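Local structure of HPV18 E7 (Human papillomavirus type 18, 6IWD) at residues B[11-16]-B[38-43]. The protein probably drives quiescent host cells from G1 into S phase for viral genome replication, represented here by its zinc-binding C-terminal domain. Numbering follows the deposited sequence.
Sequences MLCMCC and QLFLNT. With ZN (zinc ion), chain F.
The ring of Phe-40 reaches from helix 30-41 to strand 7-14 and lies across the side chains of Met-11 and Cys-13, two residues of the strand that both project toward the helix and meet the ring obliquely from the same side of its plane. Met-11 comes in near CE1 and CD1: its chain bends at chi2 (-80°) and again at chi3 (-54°), which brings the methyl group CE to 3.5 Å from Phe-40 CE1. An unbranched, flexible thioether suits this place because it can fold against a flat partner. Cys-13 approaches near CE2, its CB lying 3.6 Å from Phe-40 CE2. With chi1 at 57°, SG sits between the backbone N and the carbonyl carbon, 3.7 Å from the same CE2, and makes an oblique sulfur-aromatic contact. A small, polarisable thiol leaves room for the large ring in this buried, apolar contact.

Beyond the ring, Gln-38 NE2 donates to Asn-42 OD1 at 3.0 Å, linking side chains four residues apart, while Asn-42 ND2 and Thr-43 OG1 form hydrogen bonds with Asp-32 of the second subunit. Two residues after Cys-13, Cys-15 binds zinc together with Cys-18, Cys-48 and Cys-51. Helix 30-41 packs on the antiparallel hairpin of strands 7-14 and 21-28: Met-11 also touches Leu-33, Phe-36 and Gln-37, Phe-36 stands edge-to-face against Phe-40, and Ile-22 of the partner strand touches Cys-13.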
ATOM      1  N   MET B  11     -10.162  -5.097 -11.108  1.00 24.82           N
ATOM      2  CA  MET B  11     -10.511  -3.860 -10.421  1.00 23.38           C
ATOM      3  C   MET B  11     -11.236  -2.945 -11.398  1.00 27.49           C
ATOM      4  O   MET B  11     -10.663  -2.543 -12.415  1.00 27.14           O
ATOM      5  CB  MET B  11      -9.267  -3.160  -9.879  1.00 28.68           C
ATOM      6  CG  MET B  11      -8.520  -3.931  -8.811  1.00 31.24           C
ATOM      7  SD  MET B  11      -9.291  -3.777  -7.189  1.00 33.25           S
ATOM      8  CE  MET B  11      -9.358  -1.994  -7.015  1.00 26.73           C
ATOM      9  N   LEU B  12     -12.486  -2.610 -11.088  1.00 21.39           N
ATOM     10  CA  LEU B  12     -13.239  -1.613 -11.841  1.00 23.72           C
ATOM     11  C   LEU B  12     -13.126  -0.262 -11.153  1.00 19.80           C
ATOM     12  O   LEU B  12     -13.325  -0.157  -9.941  1.00 20.71           O
ATOM     13  CB  LEU B  12     -14.711  -2.007 -11.967  1.00 28.21           C
ATOM     14  CG  LEU B  12     -14.979  -3.188 -12.900  1.00 34.90           C
ATOM     15  CD1 LEU B  12     -16.229  -3.943 -12.462  1.00 37.51           C
ATOM     16  CD2 LEU B  12     -15.122  -2.670 -14.327  1.00 42.20           C
ATOM     17  N   CYS B  13     -12.779   0.763 -11.919  1.00 23.71           N
ATOM     18  CA  CYS B  13     -12.687   2.107 -11.373  1.00 21.46           C
ATOM     19  C   CYS B  13     -13.092   3.086 -12.465  1.00 25.99           C
ATOM     20  O   CYS B  13     -13.390   2.693 -13.596  1.00 29.74           O
ATOM     21  CB  CYS B  13     -11.279   2.390 -10.831  1.00 23.22           C
ATOM     22  SG  CYS B  13      -9.904   2.195 -12.038  1.00 27.30           S
ATOM     23  N   MET B  14     -13.101   4.367 -12.115  1.00 24.39           N
ATOM     24  CA  MET B  14     -13.479   5.437 -13.022  1.00 28.39           C
ATOM     25  C   MET B  14     -12.256   6.293 -13.339  1.00 27.79           C
ATOM     26  O   MET B  14     -11.446   6.581 -12.453  1.00 24.72           O
ATOM     27  CB  MET B  14     -14.586   6.299 -12.401  1.00 25.58           C
ATOM     28  CG  MET B  14     -15.236   7.305 -13.348  1.00 36.73           C
ATOM     29  SD  MET B  14     -16.318   8.518 -12.517  1.00 38.28           S
ATOM     30  CE  MET B  14     -15.119   9.341 -11.458  1.00 33.98           C
ATOM     31  N   CYS B  15     -12.113   6.683 -14.604  1.00 26.71           N
ATOM     32  CA  CYS B  15     -11.084   7.652 -14.953  1.00 29.86           C
ATOM     33  C   CYS B  15     -11.313   8.951 -14.190  1.00 29.69           C
ATOM     34  O   CYS B  15     -12.441   9.439 -14.084  1.00 30.99           O
ATOM     35  CB  CYS B  15     -11.079   7.922 -16.456  1.00 34.09           C
ATOM     36  SG  CYS B  15      -9.924   9.238 -16.924  1.00 31.51           S
ATOM     37  N   CYS B  16     -10.235   9.510 -13.648  1.00 27.10           N
ATOM     38  CA  CYS B  16     -10.371  10.736 -12.877  1.00 30.67           C
ATOM     39  C   CYS B  16     -10.522  11.972 -13.752  1.00 34.42           C
ATOM     40  O   CYS B  16     -10.632  13.078 -13.213  1.00 35.91           O
ATOM     41  CB  CYS B  16      -9.182  10.908 -11.930  1.00 29.83           C
ATOM     42  SG  CYS B  16      -7.564  10.990 -12.724  1.00 32.74           S
ATOM     43  N   GLN B  38      -7.030  -0.237  -0.932  1.00 12.85           N
ATOM     44  CA  GLN B  38      -6.928   0.886  -0.001  1.00 14.20           C
ATOM     45  C   GLN B  38      -6.379   2.145  -0.679  1.00 16.32           C
ATOM     46  O   GLN B  38      -6.784   3.264  -0.329  1.00 15.13           O
ATOM     47  CB  GLN B  38      -6.060   0.478   1.201  1.00 12.17           C
ATOM     48  CG  GLN B  38      -5.904   1.559   2.278  1.00 16.96           C
ATOM     49  CD  GLN B  38      -7.244   2.003   2.863  1.00 17.58           C
ATOM     50  OE1 GLN B  38      -8.041   1.182   3.291  1.00 16.39           O
ATOM     51  NE2 GLN B  38      -7.489   3.307   2.876  1.00 15.56           N
ATOM     52  N   LEU B  39      -5.493   1.988  -1.671  1.00 14.12           N
ATOM     53  CA  LEU B  39      -4.950   3.166  -2.356  1.00 15.30           C
ATOM     54  C   LEU B  39      -6.043   3.946  -3.078  1.00 16.54           C
ATOM     55  O   LEU B  39      -5.992   5.180  -3.133  1.00 15.43           O
ATOM     56  CB  LEU B  39      -3.841   2.752  -3.330  1.00 14.18           C
ATOM     57  CG  LEU B  39      -2.596   2.165  -2.664  1.00 13.64           C
ATOM     58  CD1 LEU B  39      -1.456   1.912  -3.674  1.00 14.46           C
ATOM     59  CD2 LEU B  39      -2.127   3.077  -1.542  1.00 15.93           C
ATOM     60  N   PHE B  40      -7.045   3.246  -3.640  1.00 16.33           N
ATOM     61  CA  PHE B  40      -8.173   3.940  -4.264  1.00 16.90           C
ATOM     62  C   PHE B  40      -8.973   4.733  -3.247  1.00 17.32           C
ATOM     63  O   PHE B  40      -9.651   5.703  -3.606  1.00 17.87           O
ATOM     64  CB  PHE B  40      -9.108   2.944  -4.966  1.00 15.76           C
ATOM     65  CG  PHE B  40      -8.571   2.403  -6.263  1.00 20.56           C
ATOM     66  CD1 PHE B  40      -7.774   1.265  -6.278  1.00 20.07           C
ATOM     67  CD2 PHE B  40      -8.879   3.016  -7.468  1.00 21.94           C
ATOM     68  CE1 PHE B  40      -7.280   0.757  -7.476  1.00 22.06           C
ATOM     69  CE2 PHE B  40      -8.389   2.512  -8.666  1.00 19.97           C
ATOM     70  CZ  PHE B  40      -7.593   1.391  -8.669  1.00 22.54           C
ATOM     71  N   LEU B  41      -8.954   4.310  -1.988  1.00 16.56           N
ATOM     72  CA  LEU B  41      -9.676   5.013  -0.940  1.00 16.91           C
ATOM     73  C   LEU B  41      -8.844   6.121  -0.318  1.00 19.67           C
ATOM     74  O   LEU B  41      -9.359   6.882   0.507  1.00 18.97           O
ATOM     75  CB  LEU B  41     -10.119   4.023   0.133  1.00 16.50           C
ATOM     76  CG  LEU B  41     -11.129   3.003  -0.402  1.00 16.78           C
ATOM     77  CD1 LEU B  41     -11.250   1.849   0.580  1.00 16.31           C
ATOM     78  CD2 LEU B  41     -12.481   3.709  -0.630  1.00 16.41           C
ATOM     79  N   ASN B  42      -7.564   6.205  -0.677  1.00 18.55           N
ATOM     80  CA  ASN B  42      -6.738   7.353  -0.339  1.00 19.96           C
ATOM     81  C   ASN B  42      -6.815   8.371  -1.473  1.00 21.18           C
ATOM     82  O   ASN B  42      -7.848   9.044  -1.634  1.00 23.13           O
ATOM     83  CB  ASN B  42      -5.294   6.902  -0.073  1.00 19.15           C
ATOM     84  CG  ASN B  42      -5.195   5.904   1.067  1.00 21.02           C
ATOM     85  OD1 ASN B  42      -6.133   5.733   1.840  1.00 20.66           O
ATOM     86  ND2 ASN B  42      -4.043   5.257   1.188  1.00 26.83           N
ATOM     87  N   THR B  43      -5.746   8.494  -2.274  1.00 20.93           N
ATOM     88  CA  THR B  43      -5.724   9.455  -3.371  1.00 22.16           C
ATOM     89  C   THR B  43      -5.471   8.855  -4.748  1.00 24.22           C
ATOM     90  O   THR B  43      -5.517   9.599  -5.736  1.00 29.50           O
ATOM     91  CB  THR B  43      -4.660  10.549  -3.129  1.00 25.04           C
ATOM     92  OG1 THR B  43      -3.343  10.005  -3.316  1.00 19.21           O
ATOM     93  CG2 THR B  43      -4.771  11.120  -1.718  1.00 24.26           C
TER
HETATM   94 ZN    ZN F 201     -10.643   9.533 -19.345  1.00 41.35          ZN